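PDB 5G5G: putative xanthine dehydrogenase YAGS fad-binding subunit from Escherichia coli, which probably serves as the molybdenum-binding subunit of a periplasmic aldehyde oxidase of the xanthine dehydrogenase family, carrying a pterin cytosine dinucleotide and its dioxothiomolybdenum ion. Local coordinates for residues N202-T208 / N230-S235; H193-W199 / D251-A256; V174-Y180 / E367-A372; E362-D366 / E378-L382. All coordinates share one frame; numbering follows the deposited sequence.

In the fold
The four contacts form two pairs on opposite sides of the chain's centre. Contacts 1 and 2 have centres about 9 Å apart and share a sheet, in which strands 203-208 and 194-200 are neighbours; the Thr208 OG1 to Ser195 OG hydrogen bond joins them. Contacts 3 and 4 lie about 10 Å apart, centre to centre, and each has one segment on helix 354-372; Tyr180 and Phe379 carry packing from one to the other. Between the pairs, centres are 48 to 54 Å apart. In the first pair, the side chain of His193 in contact 2 lies about 10 Å from the pterin cytosine dinucleotide, and that of Ser235 in contact 1 about 11 Å.

Contact 1: N202-T208 / N230-S235; sequences NKLTLWT and NVRIIS
The indole of Trp207 lies over Ile234 and Thr205, which together cover one face of it. Ile234 CD1 sits 3.7 Å above the ring plane and makes a CH-pi contact with the five-membered ring, while Thr205 CG2 stands on the same face, offset toward the rim. The other methyl of the isoleucine, CG2, comes within 3.6 Å of Trp207 CD1. Ile234 reaches both partners because CG1 stands anti to its carbonyl carbon (chi1 -59°) and the chain then runs straight on, bringing CD1 within 3.6 Å of Thr205 CG2. Trp41 also meets the indole, the two ring planes inclined to each other.

At the start of the strands the amide of Asn230 is the second flat group. Its OD1 faces the aliphatic end of Lys203, 3.5 Å from CE, and a water bridges its ND2 to Asn202 O.

Five backbone hydrogen bonds join the strands in parallel register, from Leu204 N to Asn230 O (2.8 Å) through to Thr208 N with Ile234 O. Beyond them Ser235 OG donates to Thr208 O at 2.7 Å, arriving from well above the carbonyl plane. On the buried face Leu206 CB and Ile233 CD1 pack side by side.

These are the two strands of a beta-alpha-beta unit whose helix, 213-224, takes Leu204 against Leu220 and Leu224. Helix 250-262 packs on the same face, with Ala252 under Leu206, and strand 194-200 pairs with the far edge of strand 203-208.

Contact 2: H193-W199 / D251-A256; sequences HASMAVW and DALLAA
Asp251 OD2 accepts a hydrogen bond from Ser195 OG at 2.7 Å, and the hydroxyl meets the carboxylate from well above its plane. At the other end of the contact Trp199 NE1 donates to Ala256 O at 2.9 Å, the oxygen lying at the ring edge and tilted only 15° from its plane. Small side chains line the rest of the contact: Ala197 CB rests 3.5 Å from Ala255 O, and Ser195 OG lies 3.5 Å from Ala252 CB, so strand and helix come within 7.1 Å of each other, axis to axis.

One step out, Asp251 is turned with CG between its own N and carbonyl carbon (chi1 59°), which directs the carboxylate across to the strand. Ser195 OG has a further hydrogen-bonding partner in Thr208 OG1, fixing the hydroxyl from the neighbouring strand, and His193 is anchored by NE2 to Gly244 O.

Strand 194-200 lies between strands 266-269 and 203-208 in the mixed sheet, and helix 250-262 runs nearly parallel to it across one face. Leu224 of helix 213-224 packs on both Trp199 and Ala256.

Contact 3: V174-Y180 / E367-A372; sequences VKIDATY and ELAEKA
Tyr180 OH donates a 2.7 Å hydrogen bond to Glu367 OE2, the shortest polar link between strand and helix. The oxygen lies at the ring edge, whereas the hydroxyl reaches the carboxylate from above its plane, 52° out of it; the two flat groups stand steeply to each other. Glu367 extends beyond CG to make this reach, and its other oxygen, OE1, is in a salt bridge with Arg715, so the carboxylate is held from both ends. A phenylalanine in place of Tyr180 would probably leave Glu367 OE2 without its phenolic donor and the carboxylate fixed less firmly on the strand side.

A second polar link lies further along: Lys371 NZ donates to Lys175 O at 2.8 Å, nearly along the C=O axis. On the way the lysine chain slides past Val174 in the opposite direction, with Lys371 CG 3.6 Å from Val174 CG2. Ile176 fills the space between the two polar links. Its CG2, anti to the carbonyl carbon while CG1 takes the position between N and C (chi1 64°), touches Leu368 CA at 3.9 Å and also approaches Lys371 CD. Leu368 in turn sends CD1 to Val174 CG2, 4.0 Å away.

Val174, Ile176, Ala178 and Tyr180, every second residue of the strand, thus face Glu367, Leu368, Lys371 and Ala372, which lie on one side of the helix. This is an alpha/beta layer: helix 354-372 runs roughly antiparallel to strand 174-182, the outermost strand of its mixed sheet within this chain.

Contact 4: E362-D366 / E378-L382; sequences EIAID and EFRIL
Arg380 reaches Glu362 with a chain extended from CG to NE, then turns at its last torsion (chi4 78°) so that the guanidinium presents its NE side to the acid. Glu362 folds back to meet it, bent at chi2 (-63°). The result is a side-on salt bridge to a single oxygen: NE and NH2 each lie 2.8 Å from Glu362 OE1. OE1 receives NE on its syn lone pair, while NH2 comes from above the carboxylate plane; the two flat groups are turned 51° against each other. Ala437 N also donates to OE1, and Tyr327 OH bonds to OE2, so this buried carboxylate is satisfied on both oxygens.

Ile365 CG2 covers one face of the guanidinium over its centre, 3.5 Å from Arg380 CZ. The same methyl touches the edge of the neighbouring aromatic ring at Phe379 CD2, 3.8 Å away. Arg380 NH1 donates to a water at 2.7 Å, which in turn donates to Asp366 OD1; Asp366 OD2 is paired with Arg713. A leucine at Arg380 would probably leave the buried Glu362 charge without its mate and the Ile365 methyl without the flat group beneath it.

Two consecutive helices, 354-372 and 376-382, meet here nearly at right angles across a short connection, joined by a buried salt bridge whose arginine also packs on strand 429-441.

Contact 1: N202-T208 / N230-S235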
loop_
_atom_site.group_PDB
_atom_site.type_symbol
_atom_site.label_atom_id
_atom_site.label_comp_id
_atom_site.label_asym_id
_atom_site.label_seq_id
_atom_site.Cartn_x
_atom_site.Cartn_y
_atom_site.Cartn_z
ATOM N N ASN C 202 6.187 21.831 -31.232
ATOM C CA ASN C 202 4.967 21.960 -30.443
ATOM C C ASN C 202 4.227 20.616 -30.168
ATOM O O ASN C 202 3.102 20.642 -29.707
ATOM C CB ASN C 202 4.035 23.005 -31.060
ATOM C CG ASN C 202 4.652 24.409 -31.094
ATOM O OD1 ASN C 202 5.618 24.730 -30.363
ATOM N ND2 ASN C 202 4.107 25.262 -31.969
ATOM N N LYS C 203 4.833 19.480 -30.506
ATOM C CA LYS C 203 4.258 18.161 -30.207
ATOM C C LYS C 203 4.840 17.640 -28.882
ATOM O O LYS C 203 6.012 17.639 -28.720
ATOM C CB LYS C 203 4.617 17.145 -31.307
ATOM C CG LYS C 203 4.257 17.548 -32.734
ATOM C CD LYS C 203 2.771 17.707 -32.912
ATOM C CE LYS C 203 2.451 18.298 -34.274
ATOM N NZ LYS C 203 2.013 17.195 -35.139
ATOM N N LEU C 204 3.999 17.156 -27.991
ATOM C CA LEU C 204 4.415 16.619 -26.681
ATOM C C LEU C 204 4.163 15.126 -26.664
ATOM O O LEU C 204 3.060 14.694 -27.043
ATOM C CB LEU C 204 3.562 17.285 -25.625
ATOM C CG LEU C 204 3.566 16.721 -24.208
ATOM C CD1 LEU C 204 4.947 16.804 -23.556
ATOM C CD2 LEU C 204 2.556 17.408 -23.335
ATOM N N THR C 205 5.129 14.341 -26.200
ATOM C CA THR C 205 4.874 12.966 -25.844
ATOM C C THR C 205 5.094 12.817 -24.362
ATOM O O THR C 205 6.103 13.303 -23.843
ATOM C CB THR C 205 5.804 11.995 -26.637
ATOM O OG1 THR C 205 5.643 12.292 -28.039
ATOM C CG2 THR C 205 5.440 10.547 -26.387
ATOM N N LEU C 206 4.126 12.221 -23.660
ATOM C CA LEU C 206 4.199 12.017 -22.215
ATOM C C LEU C 206 4.073 10.533 -21.946
ATOM O O LEU C 206 3.031 9.924 -22.269
ATOM C CB LEU C 206 3.081 12.766 -21.486
ATOM C CG LEU C 206 3.290 12.832 -19.965
ATOM C CD1 LEU C 206 4.190 14.020 -19.585
ATOM C CD2 LEU C 206 2.000 12.918 -19.195
ATOM N N TRP C 207 5.099 9.965 -21.340
ATOM C CA TRP C 207 5.046 8.625 -20.788
ATOM C C TRP C 207 4.622 8.824 -19.349
ATOM O O TRP C 207 5.192 9.656 -18.607
ATOM C CB TRP C 207 6.414 7.983 -20.812
ATOM C CG TRP C 207 6.918 7.626 -22.202
ATOM C CD1 TRP C 207 6.895 6.404 -22.775
ATOM C CD2 TRP C 207 7.516 8.504 -23.174
ATOM N NE1 TRP C 207 7.461 6.442 -24.039
ATOM C CE2 TRP C 207 7.860 7.719 -24.304
ATOM C CE3 TRP C 207 7.861 9.877 -23.182
ATOM C CZ2 TRP C 207 8.502 8.259 -25.449
ATOM C CZ3 TRP C 207 8.432 10.410 -24.334
ATOM C CH2 TRP C 207 8.776 9.616 -25.444
ATOM N N THR C 208 3.617 8.081 -18.914
ATOM C CA THR C 208 3.051 8.375 -17.607
ATOM C C THR C 208 2.445 7.120 -16.996
ATOM O O THR C 208 2.541 6.021 -17.581
ATOM C CB THR C 208 1.995 9.533 -17.739
ATOM O OG1 THR C 208 1.602 10.047 -16.451
ATOM C CG2 THR C 208 0.787 9.045 -18.502
ATOM N N ASN C 230 -1.825 17.735 -30.534
ATOM C CA ASN C 230 -0.382 17.848 -30.379
ATOM C C ASN C 230 0.187 17.053 -29.189
ATOM O O ASN C 230 1.357 17.168 -28.889
ATOM C CB ASN C 230 -0.027 19.324 -30.274
ATOM C CG ASN C 230 -0.138 20.033 -31.617
ATOM O OD1 ASN C 230 -0.414 19.410 -32.620
ATOM N ND2 ASN C 230 0.128 21.322 -31.639
ATOM N N VAL C 231 -0.644 16.228 -28.558
ATOM C CA VAL C 231 -0.273 15.486 -27.325
ATOM C C VAL C 231 -0.478 13.997 -27.554
ATOM O O VAL C 231 -1.549 13.571 -28.036
ATOM C CB VAL C 231 -1.127 15.899 -26.137
ATOM C CG1 VAL C 231 -0.792 15.040 -24.889
ATOM C CG2 VAL C 231 -0.910 17.379 -25.846
ATOM N N ARG C 232 0.527 13.214 -27.171
ATOM C CA ARG C 232 0.478 11.790 -27.231
ATOM C C ARG C 232 0.773 11.318 -25.797
ATOM O O ARG C 232 1.739 11.751 -25.188
ATOM C CB ARG C 232 1.466 11.166 -28.207
ATOM C CG ARG C 232 1.430 9.633 -28.256
ATOM C CD ARG C 232 2.335 9.073 -29.330
ATOM N NE ARG C 232 2.423 7.610 -29.323
ATOM C CZ ARG C 232 3.232 6.898 -30.093
ATOM N NH1 ARG C 232 4.119 7.470 -30.927
ATOM N NH2 ARG C 232 3.214 5.589 -30.040
ATOM N N ILE C 233 -0.089 10.435 -25.289
ATOM C CA ILE C 233 0.067 9.875 -23.955
ATOM C C ILE C 233 0.382 8.372 -24.085
ATOM O O ILE C 233 -0.310 7.644 -24.840
ATOM C CB ILE C 233 -1.251 10.074 -23.140
ATOM C CG1 ILE C 233 -1.682 11.543 -23.022
ATOM C CG2 ILE C 233 -1.153 9.412 -21.786
ATOM C CD1 ILE C 233 -0.659 12.461 -22.381
ATOM N N ILE C 234 1.324 7.886 -23.263
ATOM C CA ILE C 234 1.795 6.510 -23.286
ATOM C C ILE C 234 1.852 5.961 -21.861
ATOM O O ILE C 234 2.468 6.560 -21.016
ATOM C CB ILE C 234 3.213 6.438 -23.946
ATOM C CG1 ILE C 234 3.112 6.983 -25.363
ATOM C CG2 ILE C 234 3.760 5.041 -23.879
ATOM C CD1 ILE C 234 4.429 7.110 -26.084
ATOM N N SER C 235 1.072 4.899 -21.587
ATOM C CA SER C 235 1.076 4.243 -20.295
ATOM C C SER C 235 0.728 2.732 -20.432
ATOM O O SER C 235 -0.376 2.306 -20.034
ATOM C CB SER C 235 0.083 4.983 -19.379
ATOM O OG SER C 235 0.321 4.632 -18.038
HETATM O O HOH W 1 1.302 22.393 -29.010
#

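Contact 2: H193-W199 / D251-A256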
loop_
_atom_site.group_PDB
_atom_site.type_symbol
_atom_site.label_atom_id
_atom_site.label_comp_id
_atom_site.label_asym_id
_atom_site.label_seq_id
_atom_site.Cartn_x
_atom_site.Cartn_y
_atom_site.Cartn_z
ATOM N N HIS C 193 3.480 7.992 -8.492
ATOM C CA HIS C 193 3.101 8.707 -9.689
ATOM C C HIS C 193 4.383 9.232 -10.361
ATOM O O HIS C 193 5.261 9.787 -9.712
ATOM C CB HIS C 193 2.215 9.905 -9.367
ATOM C CG HIS C 193 0.866 9.554 -8.848
ATOM N ND1 HIS C 193 0.655 8.968 -7.626
ATOM C CD2 HIS C 193 -0.356 9.701 -9.405
ATOM C CE1 HIS C 193 -0.637 8.781 -7.448
ATOM N NE2 HIS C 193 -1.276 9.228 -8.507
ATOM N N ALA C 194 4.476 9.032 -11.673
ATOM C CA ALA C 194 5.608 9.516 -12.447
ATOM C C ALA C 194 5.307 9.740 -13.909
ATOM O O ALA C 194 4.461 9.046 -14.477
ATOM C CB ALA C 194 6.782 8.543 -12.319
ATOM N N SER C 195 6.059 10.661 -14.523
ATOM C CA SER C 195 5.887 10.987 -15.938
ATOM C C SER C 195 7.213 11.428 -16.531
ATOM O O SER C 195 8.079 12.000 -15.828
ATOM C CB SER C 195 4.859 12.120 -16.145
ATOM O OG SER C 195 3.561 11.806 -15.655
ATOM N N MET C 196 7.370 11.203 -17.812
ATOM C CA MET C 196 8.480 11.755 -18.599
ATOM C C MET C 196 7.912 12.465 -19.800
ATOM O O MET C 196 7.038 11.912 -20.503
ATOM C CB MET C 196 9.453 10.663 -19.048
ATOM C CG MET C 196 10.613 11.217 -19.829
ATOM S SD MET C 196 11.907 10.028 -20.186
ATOM C CE MET C 196 11.152 9.180 -21.564
ATOM N N ALA C 197 8.386 13.692 -20.042
ATOM C CA ALA C 197 7.935 14.490 -21.197
ATOM C C ALA C 197 9.049 14.735 -22.165
ATOM O O ALA C 197 10.162 15.034 -21.748
ATOM C CB ALA C 197 7.359 15.795 -20.746
ATOM N N VAL C 198 8.742 14.677 -23.452
ATOM C CA VAL C 198 9.625 15.097 -24.555
ATOM C C VAL C 198 8.774 15.959 -25.478
ATOM O O VAL C 198 7.664 15.531 -25.934
ATOM C CB VAL C 198 10.147 13.894 -25.408
ATOM C CG1 VAL C 198 10.953 14.303 -26.634
ATOM C CG2 VAL C 198 10.954 12.939 -24.581
ATOM N N TRP C 199 9.286 17.141 -25.786
ATOM C CA TRP C 199 8.707 17.978 -26.862
ATOM C C TRP C 199 9.524 17.888 -28.136
ATOM O O TRP C 199 10.758 17.876 -28.085
ATOM C CB TRP C 199 8.596 19.434 -26.467
ATOM C CG TRP C 199 7.681 19.737 -25.327
ATOM C CD1 TRP C 199 7.959 19.556 -24.000
ATOM C CD2 TRP C 199 6.346 20.238 -25.389
ATOM N NE1 TRP C 199 6.866 19.909 -23.237
ATOM C CE2 TRP C 199 5.888 20.376 -24.066
ATOM C CE3 TRP C 199 5.499 20.646 -26.443
ATOM C CZ2 TRP C 199 4.621 20.837 -23.770
ATOM C CZ3 TRP C 199 4.238 21.092 -26.136
ATOM C CH2 TRP C 199 3.814 21.200 -24.826
ATOM N N ASP C 251 2.756 15.380 -11.324
ATOM C CA ASP C 251 3.940 14.832 -12.054
ATOM C C ASP C 251 3.886 15.086 -13.586
ATOM O O ASP C 251 4.895 15.403 -14.225
ATOM C CB ASP C 251 4.106 13.333 -11.808
ATOM C CG ASP C 251 2.878 12.520 -12.254
ATOM O OD1 ASP C 251 1.756 12.868 -11.811
ATOM O OD2 ASP C 251 3.045 11.561 -13.066
ATOM N N ALA C 252 2.726 14.827 -14.165
ATOM C CA ALA C 252 2.488 14.957 -15.593
ATOM C C ALA C 252 2.576 16.423 -16.039
ATOM O O ALA C 252 3.241 16.759 -17.029
ATOM C CB ALA C 252 1.126 14.369 -15.902
ATOM N N LEU C 253 1.839 17.288 -15.359
ATOM C CA LEU C 253 1.891 18.690 -15.654
ATOM C C LEU C 253 3.311 19.221 -15.540
ATOM O O LEU C 253 3.814 19.884 -16.465
ATOM C CB LEU C 253 0.971 19.497 -14.753
ATOM C CG LEU C 253 1.044 21.001 -15.027
ATOM C CD1 LEU C 253 0.677 21.347 -16.451
ATOM C CD2 LEU C 253 0.156 21.772 -14.081
ATOM N N LEU C 254 3.971 18.910 -14.427
ATOM C CA LEU C 254 5.289 19.538 -14.185
ATOM C C LEU C 254 6.322 18.979 -15.149
ATOM O O LEU C 254 7.194 19.743 -15.648
ATOM C CB LEU C 254 5.703 19.404 -12.729
ATOM C CG LEU C 254 4.886 20.386 -11.854
ATOM C CD1 LEU C 254 5.060 20.015 -10.422
ATOM C CD2 LEU C 254 5.345 21.807 -11.992
ATOM N N ALA C 255 6.262 17.684 -15.461
ATOM C CA ALA C 255 7.180 17.128 -16.461
ATOM C C ALA C 255 7.064 17.872 -17.771
ATOM O O ALA C 255 8.071 18.264 -18.397
ATOM C CB ALA C 255 6.935 15.632 -16.671
ATOM N N ALA C 256 5.824 18.067 -18.199
ATOM C CA ALA C 256 5.521 18.732 -19.454
ATOM C C ALA C 256 6.004 20.193 -19.486
ATOM O O ALA C 256 6.696 20.633 -20.426
ATOM C CB ALA C 256 4.033 18.661 -19.746
HETATM O O HOH W 2 1.566 9.316 -12.754
#

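Contact 3: V174-Y180 / E367-A372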
loop_
_atom_site.group_PDB
_atom_site.type_symbol
_atom_site.label_atom_id
_atom_site.label_comp_id
_atom_site.label_asym_id
_atom_site.label_seq_id
_atom_site.Cartn_x
_atom_site.Cartn_y
_atom_site.Cartn_z
ATOM N N VAL C 174 -39.265 -3.276 15.292
ATOM C CA VAL C 174 -37.889 -3.393 15.764
ATOM C C VAL C 174 -37.083 -2.446 14.924
ATOM O O VAL C 174 -37.340 -2.330 13.719
ATOM C CB VAL C 174 -37.376 -4.847 15.664
ATOM C CG1 VAL C 174 -37.433 -5.390 14.263
ATOM C CG2 VAL C 174 -35.946 -4.966 16.120
ATOM N N LYS C 175 -36.179 -1.704 15.549
ATOM C CA LYS C 175 -35.434 -0.739 14.796
ATOM C C LYS C 175 -34.096 -0.392 15.390
ATOM O O LYS C 175 -33.868 -0.625 16.564
ATOM C CB LYS C 175 -36.244 0.538 14.639
ATOM C CG LYS C 175 -36.460 1.304 15.933
ATOM C CD LYS C 175 -37.718 2.146 15.966
ATOM C CE LYS C 175 -38.956 1.277 16.188
ATOM N NZ LYS C 175 -40.266 1.975 16.180
ATOM N N ILE C 176 -33.233 0.156 14.547
ATOM C CA ILE C 176 -31.916 0.677 14.995
ATOM C C ILE C 176 -31.733 2.112 14.528
ATOM O O ILE C 176 -32.358 2.525 13.552
ATOM C CB ILE C 176 -30.703 -0.197 14.537
ATOM C CG1 ILE C 176 -30.576 -0.220 13.023
ATOM C CG2 ILE C 176 -30.812 -1.621 15.066
ATOM C CD1 ILE C 176 -29.658 0.871 12.473
ATOM N N ASP C 177 -30.928 2.862 15.288
ATOM C CA ASP C 177 -30.518 4.242 14.968
ATOM C C ASP C 177 -29.064 4.319 15.411
ATOM O O ASP C 177 -28.797 4.254 16.605
ATOM C CB ASP C 177 -31.377 5.268 15.716
ATOM C CG ASP C 177 -30.990 6.717 15.422
ATOM O OD1 ASP C 177 -29.825 6.983 15.200
ATOM O OD2 ASP C 177 -31.851 7.625 15.465
ATOM N N ALA C 178 -28.143 4.403 14.461
ATOM C CA ALA C 178 -26.729 4.280 14.773
ATOM C C ALA C 178 -25.944 5.147 13.848
ATOM O O ALA C 178 -26.411 5.430 12.741
ATOM C CB ALA C 178 -26.234 2.842 14.643
ATOM N N THR C 179 -24.772 5.572 14.321
ATOM C CA THR C 179 -23.873 6.436 13.564
ATOM C C THR C 179 -22.568 5.705 13.407
ATOM O O THR C 179 -22.096 5.069 14.343
ATOM C CB THR C 179 -23.690 7.807 14.285
ATOM O OG1 THR C 179 -24.975 8.451 14.378
ATOM C CG2 THR C 179 -22.711 8.751 13.595
ATOM N N TYR C 180 -21.972 5.857 12.232
ATOM C CA TYR C 180 -20.735 5.172 11.848
ATOM C C TYR C 180 -19.785 6.183 11.179
ATOM O O TYR C 180 -20.196 7.166 10.575
ATOM C CB TYR C 180 -20.978 4.009 10.876
ATOM C CG TYR C 180 -22.037 3.051 11.336
ATOM C CD1 TYR C 180 -23.401 3.334 11.138
ATOM C CD2 TYR C 180 -21.709 1.880 11.988
ATOM C CE1 TYR C 180 -24.357 2.455 11.596
ATOM C CE2 TYR C 180 -22.675 1.003 12.445
ATOM C CZ TYR C 180 -23.999 1.289 12.234
ATOM O OH TYR C 180 -24.983 0.475 12.750
ATOM N N GLU C 367 -26.752 -5.396 13.146
ATOM C CA GLU C 367 -27.411 -4.932 14.396
ATOM C C GLU C 367 -28.919 -5.153 14.390
ATOM O O GLU C 367 -29.489 -5.601 15.388
ATOM C CB GLU C 367 -27.104 -3.467 14.712
ATOM C CG GLU C 367 -25.595 -3.179 14.902
ATOM C CD GLU C 367 -25.304 -1.812 15.485
ATOM O OE1 GLU C 367 -25.913 -1.542 16.535
ATOM O OE2 GLU C 367 -24.497 -1.059 14.894
ATOM N N LEU C 368 -29.560 -4.840 13.249
ATOM C CA LEU C 368 -30.988 -5.007 13.157
ATOM C C LEU C 368 -31.393 -6.474 13.188
ATOM O O LEU C 368 -32.330 -6.829 13.869
ATOM C CB LEU C 368 -31.543 -4.283 11.930
ATOM C CG LEU C 368 -33.062 -4.277 11.781
ATOM C CD1 LEU C 368 -33.826 -3.657 12.956
ATOM C CD2 LEU C 368 -33.409 -3.572 10.475
ATOM N N ALA C 369 -30.638 -7.333 12.493
ATOM C CA ALA C 369 -30.919 -8.769 12.473
ATOM C C ALA C 369 -30.821 -9.347 13.909
ATOM O O ALA C 369 -31.674 -10.112 14.350
ATOM C CB ALA C 369 -29.962 -9.487 11.522
ATOM N N GLU C 370 -29.812 -8.910 14.638
ATOM C CA GLU C 370 -29.592 -9.353 16.001
ATOM C C GLU C 370 -30.760 -8.940 16.878
ATOM O O GLU C 370 -31.295 -9.731 17.616
ATOM C CB GLU C 370 -28.273 -8.760 16.536
ATOM C CG GLU C 370 -28.023 -9.069 17.993
ATOM C CD GLU C 370 -26.701 -8.554 18.493
ATOM O OE1 GLU C 370 -26.300 -7.455 18.092
ATOM O OE2 GLU C 370 -26.063 -9.269 19.300
ATOM N N LYS C 371 -31.192 -7.696 16.750
ATOM C CA LYS C 371 -32.314 -7.189 17.518
ATOM C C LYS C 371 -33.609 -7.927 17.207
ATOM O O LYS C 371 -34.392 -8.221 18.132
ATOM C CB LYS C 371 -32.485 -5.697 17.257
ATOM C CG LYS C 371 -33.159 -4.898 18.340
ATOM C CD LYS C 371 -32.478 -3.528 18.296
ATOM C CE LYS C 371 -33.303 -2.500 18.979
ATOM N NZ LYS C 371 -32.524 -1.223 18.928
ATOM N N ALA C 372 -33.820 -8.256 15.933
ATOM C CA ALA C 372 -34.984 -9.016 15.486
ATOM C C ALA C 372 -34.920 -10.492 15.839
ATOM O O ALA C 372 -35.952 -11.204 15.708
ATOM C CB ALA C 372 -35.152 -8.867 14.002
#

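Contact 4: E362-D366 / E378-L382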
loop_
_atom_site.group_PDB
_atom_site.type_symbol
_atom_site.label_atom_id
_atom_site.label_comp_id
_atom_site.label_asym_id
_atom_site.label_seq_id
_atom_site.Cartn_x
_atom_site.Cartn_y
_atom_site.Cartn_z
ATOM N N GLU C 362 -23.771 -2.453 6.363
ATOM C CA GLU C 362 -23.679 -3.895 6.647
ATOM C C GLU C 362 -23.396 -4.218 8.120
ATOM O O GLU C 362 -23.730 -5.302 8.583
ATOM C CB GLU C 362 -22.668 -4.554 5.688
ATOM C CG GLU C 362 -23.149 -4.459 4.253
ATOM C CD GLU C 362 -24.465 -5.215 4.022
ATOM O OE1 GLU C 362 -24.492 -6.439 4.296
ATOM O OE2 GLU C 362 -25.480 -4.589 3.541
ATOM N N ILE C 363 -22.911 -3.239 8.877
ATOM C CA ILE C 363 -22.954 -3.371 10.371
ATOM C C ILE C 363 -24.380 -3.129 10.852
ATOM O O ILE C 363 -24.869 -3.879 11.687
ATOM C CB ILE C 363 -21.979 -2.418 11.118
ATOM C CG1 ILE C 363 -20.537 -2.676 10.695
ATOM C CG2 ILE C 363 -22.153 -2.550 12.614
ATOM C CD1 ILE C 363 -19.492 -1.716 11.278
ATOM N N ALA C 364 -25.028 -2.065 10.381
ATOM C CA ALA C 364 -26.398 -1.728 10.781
ATOM C C ALA C 364 -27.350 -2.884 10.549
ATOM O O ALA C 364 -28.171 -3.219 11.408
ATOM C CB ALA C 364 -26.902 -0.439 10.100
ATOM N N ILE C 365 -27.196 -3.567 9.408
ATOM C CA ILE C 365 -28.041 -4.712 9.112
ATOM C C ILE C 365 -27.756 -5.844 10.118
ATOM O O ILE C 365 -28.687 -6.501 10.581
ATOM C CB ILE C 365 -27.797 -5.174 7.644
ATOM C CG1 ILE C 365 -28.377 -4.152 6.616
ATOM C CG2 ILE C 365 -28.381 -6.566 7.353
ATOM C CD1 ILE C 365 -29.863 -3.955 6.632
ATOM N N ASP C 366 -26.491 -6.083 10.438
ATOM C CA ASP C 366 -26.121 -7.066 11.462
ATOM C C ASP C 366 -26.772 -6.684 12.792
ATOM O O ASP C 366 -27.299 -7.558 13.493
ATOM C CB ASP C 366 -24.613 -7.180 11.608
ATOM C CG ASP C 366 -24.188 -8.494 12.255
ATOM O OD1 ASP C 366 -24.451 -9.563 11.676
ATOM O OD2 ASP C 366 -23.565 -8.443 13.329
ATOM N N GLU C 378 -30.130 -15.093 6.744
ATOM C CA GLU C 378 -31.569 -15.186 6.497
ATOM C C GLU C 378 -32.256 -13.822 6.448
ATOM O O GLU C 378 -33.196 -13.623 5.689
ATOM C CB GLU C 378 -32.254 -16.048 7.563
ATOM C CG GLU C 378 -31.924 -17.546 7.426
ATOM C CD GLU C 378 -32.316 -18.159 6.062
ATOM O OE1 GLU C 378 -33.282 -17.727 5.372
ATOM O OE2 GLU C 378 -31.626 -19.108 5.667
ATOM N N PHE C 379 -31.764 -12.887 7.274
ATOM C CA PHE C 379 -32.329 -11.557 7.307
ATOM C C PHE C 379 -32.185 -10.840 5.980
ATOM O O PHE C 379 -33.091 -10.184 5.548
ATOM C CB PHE C 379 -31.686 -10.714 8.434
ATOM C CG PHE C 379 -32.345 -9.385 8.643
ATOM C CD1 PHE C 379 -33.550 -9.298 9.322
ATOM C CD2 PHE C 379 -31.751 -8.224 8.183
ATOM C CE1 PHE C 379 -34.171 -8.078 9.533
ATOM C CE2 PHE C 379 -32.345 -6.990 8.431
ATOM C CZ PHE C 379 -33.549 -6.910 9.094
ATOM N N ARG C 380 -31.017 -10.939 5.365
ATOM C CA ARG C 380 -30.769 -10.362 4.029
ATOM C C ARG C 380 -31.586 -11.067 2.971
ATOM O O ARG C 380 -32.161 -10.413 2.109
ATOM C CB ARG C 380 -29.283 -10.378 3.698
ATOM C CG ARG C 380 -28.463 -9.466 4.579
ATOM C CD ARG C 380 -26.984 -9.544 4.180
ATOM N NE ARG C 380 -26.195 -8.524 4.885
ATOM C CZ ARG C 380 -25.808 -8.626 6.157
ATOM N NH1 ARG C 380 -26.090 -9.706 6.872
ATOM N NH2 ARG C 380 -25.089 -7.641 6.718
ATOM N N ILE C 381 -31.738 -12.384 3.062
ATOM C CA ILE C 381 -32.525 -13.118 2.076
ATOM C C ILE C 381 -33.979 -12.651 2.155
ATOM O O ILE C 381 -34.610 -12.406 1.112
ATOM C CB ILE C 381 -32.363 -14.647 2.258
ATOM C CG1 ILE C 381 -30.932 -15.050 1.849
ATOM C CG2 ILE C 381 -33.375 -15.425 1.394
ATOM C CD1 ILE C 381 -30.536 -16.462 2.292
ATOM N N LEU C 382 -34.534 -12.585 3.381
ATOM C CA LEU C 382 -35.883 -12.112 3.589
ATOM C C LEU C 382 -36.161 -10.748 2.963
ATOM O O LEU C 382 -37.300 -10.483 2.603
ATOM C CB LEU C 382 -36.144 -12.011 5.078
ATOM C CG LEU C 382 -37.511 -11.814 5.619
ATOM C CD1 LEU C 382 -38.263 -13.142 5.444
ATOM C CD2 LEU C 382 -37.438 -11.418 7.102
HETATM O O HOH W 3 -24.412 -9.322 8.967
#